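Local coordinates for Carboxylesterase/phospholipase family protein (Francisella tularensis subsp. tularensis, PDB 4F21) that probably hydrolyses carboxylic esters, as a serine hydrolase of the alpha/beta hydrolase superfamily, at residues Ile129-Ala137 / Ala150-Met161; Arg68-Pro78 / Ser113-Gln124. All blocks are in the same frame, centred on the assembly; numbering follows the deposited sequence.

Contact 1: Ile129-Ala137 / Ala150-Met161; sequences IASENIILA and AITSQRKLGGIM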
loop_
_atom_site.group_PDB
_atom_site.type_symbol
_atom_site.label_atom_id
_atom_site.label_comp_id
_atom_site.label_asym_id
_atom_site.label_seq_id
_atom_site.Cartn_x
_atom_site.Cartn_y
_atom_site.Cartn_z
ATOM N N ILE A 129 5.943 19.343 -0.595
ATOM C CA ILE A 129 6.434 18.115 -1.208
ATOM C C ILE A 129 5.606 17.750 -2.438
ATOM O O ILE A 129 4.383 17.636 -2.359
ATOM C CB ILE A 129 6.451 16.940 -0.209
ATOM C CG1 ILE A 129 7.390 17.249 0.958
ATOM C CG2 ILE A 129 6.883 15.660 -0.900
ATOM N N ALA A 130 6.282 17.579 -3.571
ATOM C CA ALA A 130 5.614 17.266 -4.829
ATOM C C ALA A 130 4.943 15.900 -4.759
ATOM O O ALA A 130 5.496 14.958 -4.194
ATOM C CB ALA A 130 6.600 17.321 -5.982
ATOM N N SER A 131 3.750 15.800 -5.340
ATOM C CA SER A 131 2.951 14.583 -5.251
ATOM C C SER A 131 3.667 13.375 -5.845
ATOM O O SER A 131 3.500 12.254 -5.372
ATOM C CB SER A 131 1.591 14.782 -5.922
ATOM O OG SER A 131 1.742 15.146 -7.282
ATOM N N GLU A 132 4.477 13.614 -6.871
ATOM C CA GLU A 132 5.252 12.550 -7.497
ATOM C C GLU A 132 6.422 12.144 -6.612
ATOM O O GLU A 132 7.174 11.228 -6.948
ATOM C CB GLU A 132 5.773 12.988 -8.868
ATOM C CG GLU A 132 4.992 14.128 -9.502
ATOM C CD GLU A 132 5.530 15.492 -9.118
ATOM O OE1 GLU A 132 6.716 15.762 -9.402
ATOM O OE2 GLU A 132 4.766 16.292 -8.530
ATOM N N ASN A 133 6.577 12.840 -5.489
ATOM C CA ASN A 133 7.643 12.550 -4.539
ATOM C C ASN A 133 7.084 11.970 -3.247
ATOM O O ASN A 133 7.771 11.923 -2.225
ATOM C CB ASN A 133 8.467 13.805 -4.244
ATOM C CG ASN A 133 9.083 14.403 -5.492
ATOM O OD1 ASN A 133 8.430 14.520 -6.530
ATOM N ND2 ASN A 133 10.354 14.778 -5.401
ATOM N N ILE A 134 5.827 11.544 -3.303
ATOM C CA ILE A 134 5.196 10.846 -2.191
ATOM C C ILE A 134 4.885 9.413 -2.602
ATOM O O ILE A 134 4.333 9.179 -3.675
ATOM C CB ILE A 134 3.891 11.528 -1.760
ATOM C CG1 ILE A 134 4.110 13.026 -1.549
ATOM C CG2 ILE A 134 3.345 10.876 -0.498
ATOM C CD1 ILE A 134 2.846 13.780 -1.206
ATOM N N ILE A 135 5.249 8.457 -1.750
ATOM C CA ILE A 135 4.995 7.045 -2.028
ATOM C C ILE A 135 3.962 6.451 -1.072
ATOM O O ILE A 135 4.081 6.581 0.145
ATOM C CB ILE A 135 6.286 6.208 -1.940
ATOM C CG1 ILE A 135 7.271 6.612 -3.035
ATOM C CG2 ILE A 135 5.979 4.724 -2.056
ATOM C CD1 ILE A 135 8.516 5.753 -3.056
ATOM N N LEU A 136 2.949 5.797 -1.633
ATOM C CA LEU A 136 1.942 5.105 -0.834
ATOM C C LEU A 136 2.282 3.623 -0.674
ATOM O O LEU A 136 2.167 2.837 -1.615
ATOM C CB LEU A 136 0.552 5.265 -1.455
ATOM C CG LEU A 136 0.075 6.705 -1.654
ATOM C CD1 LEU A 136 -1.268 6.746 -2.368
ATOM C CD2 LEU A 136 -0.003 7.426 -0.319
ATOM N N ALA A 137 2.708 3.247 0.525
ATOM C CA ALA A 137 3.017 1.855 0.823
ATOM C C ALA A 137 1.969 1.289 1.770
ATOM O O ALA A 137 1.474 1.993 2.651
ATOM C CB ALA A 137 4.399 1.740 1.438
ATOM N N ALA A 150 -3.851 5.508 -5.381
ATOM C CA ALA A 150 -2.912 6.024 -6.371
ATOM C C ALA A 150 -3.430 5.884 -7.799
ATOM O O ALA A 150 -3.192 6.751 -8.639
ATOM C CB ALA A 150 -1.559 5.352 -6.219
ATOM N N ILE A 151 -4.148 4.798 -8.066
ATOM C CA ILE A 151 -4.674 4.558 -9.405
ATOM C C ILE A 151 -5.983 5.305 -9.660
ATOM O O ILE A 151 -6.512 5.268 -10.768
ATOM C CB ILE A 151 -4.861 3.055 -9.695
ATOM C CG1 ILE A 151 -6.012 2.485 -8.868
ATOM C CG2 ILE A 151 -3.571 2.294 -9.424
ATOM C CD1 ILE A 151 -6.300 1.034 -9.171
ATOM N N THR A 152 -6.499 5.981 -8.635
ATOM C CA THR A 152 -7.669 6.843 -8.801
ATOM C C THR A 152 -7.308 8.278 -8.437
ATOM O O THR A 152 -8.117 9.197 -8.584
ATOM C CB THR A 152 -8.855 6.381 -7.942
ATOM O OG1 THR A 152 -8.483 6.408 -6.559
ATOM C CG2 THR A 152 -9.279 4.973 -8.332
ATOM N N SER A 153 -6.083 8.453 -7.953
ATOM C CA SER A 153 -5.554 9.769 -7.639
ATOM C C SER A 153 -5.568 10.627 -8.892
ATOM O O SER A 153 -4.993 10.261 -9.916
ATOM C CB SER A 153 -4.128 9.650 -7.102
ATOM O OG SER A 153 -3.554 10.921 -6.858
ATOM N N GLN A 154 -6.234 11.773 -8.806
ATOM C CA GLN A 154 -6.354 12.679 -9.938
ATOM C C GLN A 154 -5.012 13.324 -10.284
ATOM O O GLN A 154 -4.880 13.975 -11.319
ATOM C CB GLN A 154 -7.399 13.760 -9.647
ATOM C CG GLN A 154 -8.319 13.453 -8.467
ATOM C CD GLN A 154 -7.710 13.833 -7.124
ATOM O OE1 GLN A 154 -6.594 14.350 -7.056
ATOM N NE2 GLN A 154 -8.447 13.577 -6.048
ATOM N N ARG A 155 -4.021 13.139 -9.415
ATOM C CA ARG A 155 -2.701 13.732 -9.626
ATOM C C ARG A 155 -1.559 12.716 -9.622
ATOM O O ARG A 155 -1.716 11.582 -9.170
ATOM C CB ARG A 155 -2.441 14.845 -8.609
ATOM C CG ARG A 155 -3.229 14.706 -7.326
ATOM C CD ARG A 155 -2.483 13.888 -6.297
ATOM N NE ARG A 155 -3.296 13.677 -5.107
ATOM C CZ ARG A 155 -3.474 14.588 -4.158
ATOM N NH1 ARG A 155 -4.237 14.312 -3.108
ATOM N NH2 ARG A 155 -2.890 15.775 -4.259
ATOM N N LYS A 156 -0.408 13.148 -10.129
ATOM C CA LYS A 156 0.742 12.273 -10.325
ATOM C C LYS A 156 1.448 11.940 -9.012
ATOM O O LYS A 156 2.061 12.805 -8.389
ATOM C CB LYS A 156 1.726 12.913 -11.314
ATOM C CG LYS A 156 2.987 12.101 -11.555
ATOM C CD LYS A 156 2.700 10.823 -12.320
ATOM C CE LYS A 156 3.784 9.784 -12.072
ATOM N NZ LYS A 156 5.154 10.351 -12.214
ATOM N N LEU A 157 1.362 10.679 -8.602
ATOM C CA LEU A 157 2.002 10.228 -7.370
ATOM C C LEU A 157 3.345 9.556 -7.636
ATOM O O LEU A 157 3.800 9.502 -8.777
ATOM C CB LEU A 157 1.072 9.303 -6.586
ATOM C CG LEU A 157 -0.120 10.024 -5.955
ATOM C CD1 LEU A 157 -1.036 9.044 -5.241
ATOM C CD2 LEU A 157 0.365 11.109 -4.999
ATOM N N GLY A 158 3.974 9.043 -6.582
ATOM C CA GLY A 158 5.360 8.612 -6.665
ATOM C C GLY A 158 5.592 7.118 -6.727
ATOM O O GLY A 158 6.555 6.654 -7.344
ATOM N N GLY A 159 4.721 6.356 -6.080
ATOM C CA GLY A 159 4.857 4.913 -6.076
ATOM C C GLY A 159 3.869 4.207 -5.174
ATOM O O GLY A 159 3.208 4.829 -4.346
ATOM N N ILE A 160 3.761 2.895 -5.351
ATOM C CA ILE A 160 2.921 2.062 -4.504
ATOM C C ILE A 160 3.738 0.872 -4.022
ATOM O O ILE A 160 4.434 0.233 -4.810
ATOM C CB ILE A 160 1.692 1.525 -5.264
ATOM C CG1 ILE A 160 0.909 2.667 -5.915
ATOM C CG2 ILE A 160 0.799 0.726 -4.330
ATOM C CD1 ILE A 160 -0.145 2.189 -6.895
ATOM N N MET A 161 3.665 0.576 -2.731
ATOM C CA MET A 161 4.321 -0.623 -2.215
ATOM C C MET A 161 3.336 -1.582 -1.549
ATOM O O MET A 161 3.149 -1.567 -0.330
ATOM C CB MET A 161 5.480 -0.270 -1.279
ATOM C CG MET A 161 6.674 0.343 -1.997
ATOM S SD MET A 161 8.189 0.350 -1.015
ATOM C CE MET A 161 7.810 1.586 0.220
#
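S131 reaches K156 where the two segments first meet: its OG gives a hydrogen bond of 2.6 Å to K156 O. With chi1 at 58°, OG sits between the backbone N and the carbonyl carbon, and this torsion turns the small hydroxyl onto the neighbouring backbone; it arrives tilted 31° from the plane of the K156 carbonyl. Next to it, the side chains of E132 and K156 cross at about a right angle and touch through their methylenes, CG to CG at 3.5 Å, while their charged ends stay apart. G158 suits its place because it has no side chain: its CA comes within 3.2 Å of E132 O, and its N makes a weak hydrogen bond to I134 O.

Beyond this turn the chains become parallel strands. L136 N donates to G159 O at 2.9 Å, and L136 O accepts from M161 N, so L136 spends both its N-H and its C=O on the neighbouring strand, at the residues either side of I160. The branched tip of L136 lies on the same face of the sheet as I160. L136 CD1 meets L157 CD1 at 3.7 Å and also touches A150 CB, while V117 of helix 111-126 packs on the same leucine side chain.

On the opposite face, the small A137 lets M161 come close. A137 CB meets M161 CB at 3.5 Å, and the bend at chi3 of M161 (-71°) brings its CE back to 3.6 Å from A137 CB. I236, F239 and I240 of helix 230-243 pack against this flexible thioether chain. Two parallel strands joined through helix 144-150 form a beta-alpha-beta crossover, the repeating element of the alpha/beta hydrolase sheet.

Contact 2: Arg68-Pro78 / Ser113-Gln124; sequences RFIFPHADIIP and SIAKVNKLIDSQ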
loop_
_atom_site.group_PDB
_atom_site.type_symbol
_atom_site.label_atom_id
_atom_site.label_comp_id
_atom_site.label_asym_id
_atom_site.label_seq_id
_atom_site.Cartn_x
_atom_site.Cartn_y
_atom_site.Cartn_z
ATOM N N ARG A 68 10.574 12.414 4.583
ATOM C CA ARG A 68 9.590 12.500 5.656
ATOM C C ARG A 68 8.763 11.225 5.704
ATOM O O ARG A 68 8.333 10.723 4.672
ATOM C CB ARG A 68 8.654 13.687 5.434
ATOM C CG ARG A 68 7.519 13.773 6.450
ATOM C CD ARG A 68 6.507 14.848 6.087
ATOM N NE ARG A 68 7.043 16.196 6.246
ATOM C CZ ARG A 68 7.436 16.970 5.240
ATOM N NH1 ARG A 68 7.354 16.526 3.997
ATOM N NH2 ARG A 68 7.909 18.187 5.479
ATOM N N PHE A 69 8.532 10.701 6.902
ATOM C CA PHE A 69 7.719 9.496 7.038
ATOM C C PHE A 69 6.379 9.765 7.722
ATOM O O PHE A 69 6.328 10.371 8.799
ATOM C CB PHE A 69 8.488 8.394 7.771
ATOM C CG PHE A 69 9.419 7.608 6.885
ATOM C CD1 PHE A 69 10.754 7.952 6.778
ATOM C CD2 PHE A 69 8.954 6.521 6.162
ATOM C CE1 PHE A 69 11.608 7.226 5.967
ATOM C CE2 PHE A 69 9.804 5.794 5.351
ATOM C CZ PHE A 69 11.132 6.146 5.253
ATOM N N ILE A 70 5.304 9.304 7.085
ATOM C CA ILE A 70 3.951 9.467 7.613
ATOM C C ILE A 70 3.334 8.124 8.001
ATOM O O ILE A 70 3.104 7.276 7.143
ATOM C CB ILE A 70 3.033 10.142 6.579
ATOM C CG1 ILE A 70 3.596 11.504 6.184
ATOM C CG2 ILE A 70 1.621 10.291 7.128
ATOM C CD1 ILE A 70 3.743 12.449 7.350
ATOM N N PHE A 71 3.070 7.942 9.294
ATOM C CA PHE A 71 2.444 6.724 9.809
ATOM C C PHE A 71 1.071 7.008 10.413
ATOM O O PHE A 71 0.956 7.173 11.628
ATOM C CB PHE A 71 3.319 6.085 10.890
ATOM C CG PHE A 71 4.524 5.367 10.362
ATOM C CD1 PHE A 71 4.435 4.049 9.952
ATOM C CD2 PHE A 71 5.750 6.005 10.296
ATOM C CE1 PHE A 71 5.543 3.383 9.470
ATOM C CE2 PHE A 71 6.863 5.345 9.815
ATOM C CZ PHE A 71 6.760 4.031 9.401
ATOM N N PRO A 72 0.024 7.056 9.575
ATOM C CA PRO A 72 -1.338 7.293 10.071
ATOM C C PRO A 72 -1.800 6.194 11.022
ATOM O O PRO A 72 -1.452 5.029 10.822
ATOM C CB PRO A 72 -2.184 7.274 8.796
ATOM C CG PRO A 72 -1.226 7.573 7.696
ATOM C CD PRO A 72 0.062 6.941 8.109
ATOM N N HIS A 73 -2.567 6.562 12.047
ATOM C CA HIS A 73 -3.089 5.584 12.997
ATOM C C HIS A 73 -4.157 4.716 12.340
ATOM O O HIS A 73 -4.815 5.140 11.391
ATOM C CB HIS A 73 -3.643 6.271 14.249
ATOM C CG HIS A 73 -2.584 6.780 15.179
ATOM N ND1 HIS A 73 -1.383 7.289 14.734
ATOM C CD2 HIS A 73 -2.549 6.860 16.529
ATOM C CE1 HIS A 73 -0.653 7.660 15.771
ATOM N NE2 HIS A 73 -1.337 7.411 16.873
ATOM N N ALA A 74 -4.334 3.507 12.866
ATOM C CA ALA A 74 -5.155 2.477 12.222
ATOM C C ALA A 74 -6.630 2.835 12.020
ATOM O O ALA A 74 -7.373 2.071 11.405
ATOM C CB ALA A 74 -5.030 1.155 12.974
ATOM N N ASP A 75 -7.052 3.987 12.533
ATOM C CA ASP A 75 -8.429 4.431 12.355
ATOM C C ASP A 75 -8.669 4.824 10.901
ATOM O O ASP A 75 -9.808 4.855 10.434
ATOM C CB ASP A 75 -8.743 5.606 13.280
ATOM C CG ASP A 75 -7.964 5.549 14.578
ATOM O OD1 ASP A 75 -7.538 4.441 14.967
ATOM O OD2 ASP A 75 -7.776 6.611 15.209
ATOM N N ILE A 76 -7.584 5.120 10.191
ATOM C CA ILE A 76 -7.649 5.437 8.767
ATOM C C ILE A 76 -8.036 4.186 7.977
ATOM O O ILE A 76 -8.535 4.273 6.856
ATOM C CB ILE A 76 -6.306 6.026 8.255
ATOM C CG1 ILE A 76 -6.554 7.257 7.384
ATOM C CG2 ILE A 76 -5.478 4.979 7.515
ATOM C CD1 ILE A 76 -5.297 8.016 7.020
ATOM N N ILE A 77 -7.812 3.024 8.587
ATOM C CA ILE A 77 -8.189 1.744 8.007
ATOM C C ILE A 77 -9.392 1.182 8.753
ATOM O O ILE A 77 -9.245 0.647 9.852
ATOM C CB ILE A 77 -7.047 0.718 8.119
ATOM C CG1 ILE A 77 -5.761 1.260 7.487
ATOM C CG2 ILE A 77 -7.451 -0.600 7.478
ATOM C CD1 ILE A 77 -5.766 1.260 5.980
ATOM N N PRO A 78 -10.589 1.300 8.160
ATOM C CA PRO A 78 -11.813 0.797 8.794
ATOM C C PRO A 78 -11.745 -0.705 9.049
ATOM O O PRO A 78 -11.023 -1.412 8.359
ATOM C CB PRO A 78 -12.900 1.121 7.764
ATOM C CG PRO A 78 -12.171 1.286 6.466
ATOM C CD PRO A 78 -10.850 1.877 6.830
ATOM N N SER A 113 -11.771 6.044 3.491
ATOM C CA SER A 113 -10.376 5.865 3.868
ATOM C C SER A 113 -9.459 6.424 2.791
ATOM O O SER A 113 -8.509 7.156 3.090
ATOM C CB SER A 113 -10.068 4.389 4.104
ATOM O OG SER A 113 -8.739 4.224 4.559
ATOM N N ILE A 114 -9.771 6.101 1.536
ATOM C CA ILE A 114 -8.997 6.602 0.407
ATOM C C ILE A 114 -8.930 8.115 0.489
ATOM O O ILE A 114 -7.843 8.699 0.443
ATOM C CB ILE A 114 -9.616 6.189 -0.943
ATOM C CG1 ILE A 114 -9.501 4.676 -1.144
ATOM C CG2 ILE A 114 -8.951 6.937 -2.089
ATOM C CD1 ILE A 114 -10.091 4.186 -2.448
ATOM N N ALA A 115 -10.094 8.738 0.663
ATOM C CA ALA A 115 -10.183 10.190 0.728
ATOM C C ALA A 115 -9.283 10.719 1.833
ATOM O O ALA A 115 -8.614 11.743 1.658
ATOM C CB ALA A 115 -11.617 10.633 0.951
ATOM N N LYS A 116 -9.245 9.998 2.955
ATOM C CA LYS A 116 -8.406 10.403 4.072
ATOM C C LYS A 116 -6.985 10.528 3.556
ATOM O O LYS A 116 -6.370 11.595 3.663
ATOM C CB LYS A 116 -8.484 9.394 5.219
ATOM C CG LYS A 116 -9.892 9.179 5.755
ATOM C CD LYS A 116 -9.945 8.045 6.767
ATOM C CE LYS A 116 -11.376 7.743 7.185
ATOM N NZ LYS A 116 -11.465 6.519 8.032
ATOM N N VAL A 117 -6.500 9.453 2.935
ATOM C CA VAL A 117 -5.163 9.449 2.358
ATOM C C VAL A 117 -5.027 10.616 1.390
ATOM O O VAL A 117 -4.035 11.345 1.429
ATOM C CB VAL A 117 -4.841 8.120 1.639
ATOM C CG1 VAL A 117 -3.487 8.203 0.947
ATOM C CG2 VAL A 117 -4.875 6.955 2.626
ATOM N N ASN A 118 -6.051 10.821 0.564
ATOM C CA ASN A 118 -6.026 11.912 -0.398
ATOM C C ASN A 118 -5.795 13.226 0.316
ATOM O O ASN A 118 -4.907 13.996 -0.067
ATOM C CB ASN A 118 -7.309 11.959 -1.229
ATOM C CG ASN A 118 -7.146 11.292 -2.581
ATOM O OD1 ASN A 118 -6.651 11.902 -3.529
ATOM N ND2 ASN A 118 -7.557 10.034 -2.676
ATOM N N LYS A 119 -6.553 13.445 1.389
ATOM C CA LYS A 119 -6.391 14.653 2.184
ATOM C C LYS A 119 -4.949 14.756 2.643
ATOM O O LYS A 119 -4.312 15.797 2.462
ATOM C CB LYS A 119 -7.343 14.666 3.382
ATOM C CG LYS A 119 -8.765 15.066 3.029
ATOM C CD LYS A 119 -9.585 15.361 4.273
ATOM C CE LYS A 119 -10.929 15.971 3.904
ATOM N NZ LYS A 119 -11.675 16.459 5.100
ATOM N N LEU A 120 -4.432 13.656 3.192
ATOM C CA LEU A 120 -3.046 13.599 3.638
ATOM C C LEU A 120 -2.118 14.005 2.503
ATOM O O LEU A 120 -1.217 14.826 2.698
ATOM C CB LEU A 120 -2.688 12.196 4.135
ATOM C CG LEU A 120 -2.857 11.894 5.627
ATOM C CD1 LEU A 120 -2.610 10.417 5.902
ATOM C CD2 LEU A 120 -1.916 12.755 6.454
ATOM N N ILE A 121 -2.361 13.461 1.311
ATOM C CA ILE A 121 -1.525 13.797 0.167
ATOM C C ILE A 121 -1.672 15.284 -0.108
ATOM O O ILE A 121 -0.678 15.996 -0.261
ATOM C CB ILE A 121 -1.898 12.996 -1.093
ATOM C CG1 ILE A 121 -1.812 11.494 -0.821
ATOM C CG2 ILE A 121 -0.977 13.364 -2.241
ATOM C CD1 ILE A 121 -2.258 10.647 -1.984
ATOM N N ASP A 122 -2.919 15.754 -0.112
ATOM C CA ASP A 122 -3.208 17.159 -0.365
ATOM C C ASP A 122 -2.557 18.027 0.701
ATOM O O ASP A 122 -2.321 19.213 0.487
ATOM C CB ASP A 122 -4.719 17.416 -0.398
ATOM C CG ASP A 122 -5.354 17.061 -1.737
ATOM O OD1 ASP A 122 -4.641 17.050 -2.766
ATOM O OD2 ASP A 122 -6.579 16.806 -1.761
ATOM N N SER A 123 -2.260 17.420 1.847
ATOM C CA SER A 123 -1.651 18.144 2.953
ATOM C C SER A 123 -0.137 18.207 2.792
ATOM O O SER A 123 0.495 19.172 3.221
ATOM C CB SER A 123 -2.024 17.494 4.289
ATOM O OG SER A 123 -1.536 18.250 5.380
ATOM N N GLN A 124 0.436 17.183 2.162
ATOM C CA GLN A 124 1.883 17.122 1.962
ATOM C C GLN A 124 2.305 17.928 0.742
ATOM O O GLN A 124 3.430 18.426 0.675
ATOM C CB GLN A 124 2.353 15.672 1.820
ATOM C CG GLN A 124 2.459 14.919 3.134
ATOM C CD GLN A 124 3.552 15.467 4.030
ATOM O OE1 GLN A 124 4.604 15.895 3.554
ATOM N NE2 GLN A 124 3.306 15.463 5.334
#
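Strand R68-P72 runs roughly antiparallel to helix S113-Q124, at 151° with the axes 11.5 Å apart, and the 3-10 turn around I76 then brings the chain in to S113. L120 is the apolar centre: its CD1 meets the ring of P72 at CG (3.6 Å) and I76 CD1 (3.8 Å), crossing both side chains obliquely. I76 and K116 slide past each other in opposite directions, with I76 CG1 3.5 Å from K116 CD. The long, extended lysine thus covers the isoleucine with methylenes and carries NZ outward to D75 O, where it makes a weak hydrogen bond of 3.4 Å. S113 turns its hydroxyl to I76 O, OG being anti to the backbone N (chi1 -176°); the modelled separation is too short to be taken literally.

At the far end the Q124 amide touches both R68 and I70, its plane turned 44° from the R68 guanidinium. That guanidinium has its firm partner in E31, through a salt bridge. The chemistry is therefore apolar along the middle and polar at both ends, which implies that helix and strand are held mainly by burial of aliphatic groups, with few directional bonds.

Overall arrangement
Helix 111-126 and strand 134-139 follow each other in the chain, so contact 2 leads directly into contact 1; the centres of the two contacts lie about 12 Å apart, and both reach the same sheet. The helix is the shared element: I121 rests on L136 and I134, and Q124 on I134. A salt bridge of 2.6 Å from R155 NH2 to D122 OD1 ties the loop of contact 1 to the helix of contact 2. Strand 134-139 leads to S140, which with H226 and D194 has the geometry of a Ser-His-Asp triad, consistent with the nucleophile of a serine hydrolase. Contact 1 therefore includes the strand that runs up to the probable nucleophile, and contact 2 packs the preceding helix against strand 67-72.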